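PDB 3ELX: ileal bile acid-binding protein from Danio rerio, which binds bile acids such as cholate and probably carries them in the cytoplasm. Local coordinates for residues Q55-P58 against N59-V63. Residues are numbered along the deposited sequence; the frame is centred on the assembly and turned at random.
Sequences QYYP and NNHVV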
loop_
_atom_site.group_PDB
_atom_site.type_symbol
_atom_site.label_atom_id
_atom_site.label_comp_id
_atom_site.label_asym_id
_atom_site.label_seq_id
_atom_site.Cartn_x
_atom_site.Cartn_y
_atom_site.Cartn_z
ATOM N N GLN A 55 6.997 -4.645 0.560
ATOM C CA GLN A 55 6.237 -5.061 -0.617
ATOM C C GLN A 55 7.189 -5.593 -1.667
ATOM O O GLN A 55 8.203 -4.960 -1.992
ATOM C CB GLN A 55 5.417 -3.902 -1.210
ATOM C CG GLN A 55 4.409 -3.310 -0.240
ATOM C CD GLN A 55 3.778 -2.044 -0.780
ATOM O OE1 GLN A 55 4.466 -1.174 -1.309
ATOM N NE2 GLN A 55 2.468 -1.931 -0.643
ATOM N N TYR A 56 6.840 -6.753 -2.215
ATOM C CA TYR A 56 7.667 -7.436 -3.188
ATOM C C TYR A 56 7.142 -7.213 -4.599
ATOM O O TYR A 56 6.329 -7.984 -5.114
ATOM C CB TYR A 56 7.738 -8.928 -2.844
ATOM C CG TYR A 56 8.452 -9.188 -1.533
ATOM C CD1 TYR A 56 9.823 -9.423 -1.505
ATOM C CD2 TYR A 56 7.757 -9.185 -0.315
ATOM C CE1 TYR A 56 10.499 -9.656 -0.313
ATOM C CE2 TYR A 56 8.423 -9.424 0.891
ATOM C CZ TYR A 56 9.797 -9.656 0.887
ATOM O OH TYR A 56 10.488 -9.877 2.069
ATOM N N TYR A 57 7.606 -6.130 -5.208
ATOM C CA TYR A 57 7.194 -5.780 -6.559
ATOM C C TYR A 57 7.939 -6.615 -7.602
ATOM O O TYR A 57 8.895 -7.336 -7.264
ATOM C CB TYR A 57 7.388 -4.280 -6.806
ATOM C CG TYR A 57 6.338 -3.438 -6.133
ATOM C CD1 TYR A 57 5.105 -3.187 -6.760
ATOM C CD2 TYR A 57 6.563 -2.897 -4.880
ATOM C CE1 TYR A 57 4.125 -2.421 -6.138
ATOM C CE2 TYR A 57 5.596 -2.116 -4.256
ATOM C CZ TYR A 57 4.380 -1.892 -4.886
ATOM O OH TYR A 57 3.413 -1.130 -4.264
ATOM N N PRO A 58 7.500 -6.545 -8.874
ATOM C CA PRO A 58 8.182 -7.331 -9.903
ATOM C C PRO A 58 9.677 -7.028 -10.035
ATOM O O PRO A 58 10.150 -5.951 -9.635
ATOM C CB PRO A 58 7.453 -6.931 -11.194
ATOM C CG PRO A 58 6.075 -6.515 -10.708
ATOM C CD PRO A 58 6.351 -5.799 -9.425
ATOM N N ASN A 59 10.405 -7.983 -10.603
ATOM C CA ASN A 59 11.836 -7.804 -10.892
ATOM C C ASN A 59 12.664 -7.514 -9.646
ATOM O O ASN A 59 13.631 -6.735 -9.674
ATOM C CB ASN A 59 12.039 -6.733 -11.981
ATOM C CG ASN A 59 11.412 -7.128 -13.288
ATOM O OD1 ASN A 59 11.684 -8.200 -13.810
ATOM N ND2 ASN A 59 10.577 -6.250 -13.838
ATOM N N ASN A 60 12.279 -8.158 -8.542
ATOM C CA ASN A 60 13.037 -8.074 -7.295
ATOM C C ASN A 60 13.130 -6.663 -6.735
ATOM O O ASN A 60 14.095 -6.308 -6.068
ATOM C CB ASN A 60 14.431 -8.685 -7.477
ATOM C CG ASN A 60 14.364 -10.124 -7.926
ATOM O OD1 ASN A 60 13.758 -10.959 -7.253
ATOM N ND2 ASN A 60 14.953 -10.420 -9.082
ATOM N N HIS A 61 12.096 -5.874 -7.013
ATOM C CA HIS A 61 11.947 -4.537 -6.469
ATOM C C HIS A 61 11.274 -4.659 -5.110
ATOM O O HIS A 61 10.068 -4.886 -5.027
ATOM C CB HIS A 61 11.100 -3.716 -7.442
ATOM C CG HIS A 61 10.843 -2.309 -7.001
ATOM N ND1 HIS A 61 11.752 -1.569 -6.274
ATOM C CD2 HIS A 61 9.794 -1.487 -7.242
ATOM C CE1 HIS A 61 11.247 -0.370 -6.038
ATOM N NE2 HIS A 61 10.064 -0.294 -6.617
ATOM N N VAL A 62 12.062 -4.538 -4.047
ATOM C CA VAL A 62 11.504 -4.627 -2.694
ATOM C C VAL A 62 11.380 -3.226 -2.110
ATOM O O VAL A 62 12.358 -2.474 -2.057
ATOM C CB VAL A 62 12.349 -5.545 -1.786
ATOM C CG1 VAL A 62 11.704 -5.687 -0.418
ATOM C CG2 VAL A 62 12.518 -6.910 -2.424
ATOM N N VAL A 63 10.173 -2.870 -1.685
ATOM C CA VAL A 63 9.937 -1.547 -1.110
ATOM C C VAL A 63 9.664 -1.770 0.361
ATOM O O VAL A 63 8.726 -2.468 0.697
ATOM C CB VAL A 63 8.738 -0.843 -1.773
ATOM C CG1 VAL A 63 8.459 0.516 -1.109
ATOM C CG2 VAL A 63 8.986 -0.657 -3.256
HETATM O O HOH W 1 10.091 -10.022 -8.161
#
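Tyr-57 lays its ring obliquely against Val-63, CD2 reaching CG2 at 3.7 Å, near the turn of an antiparallel beta hairpin, strands 50-57 and 61-68 of the calycin beta-barrel of the fatty-acid-binding proteins. With CG beside the backbone N (chi1 -75°), the ring leans back toward Gln-55, and its hydroxyl gives a weak 3.1 Å hydrogen bond to Gln-55 OE1. His-61 lies alongside Tyr-57, its CD2 close to Tyr-57 CB; the two rings are inclined by 38°, and Val-63 CG2 sits over one imidazole face near the rim. His-61 NE2 bonds to Val-78 O, tying the hairpin end to a loop. Gln-55, Tyr-57 and Val-78 all belong to cholate sites seen in this protein; no cholate is bound here. On the other face of the sheet, Val-62 lies beside Tyr-56, its CG1 over one face of the ring and its CG2 3.8 Å from Tyr-56 CD1, while Tyr-56 OH is hydrogen-bonded to Glu-43 OE1. Gln-55 and Val-63 exchange two nearly straight backbone bonds; the Tyr-57 N to His-61 O hydrogen bond is more bent, 136° at the hydrogen. At the turn, a water donates to Tyr-57 O and accepts from Asn-60 N at 2.9 Å; His-61 N reaches Pro-58 O at 3.3 Å from above the carbonyl plane.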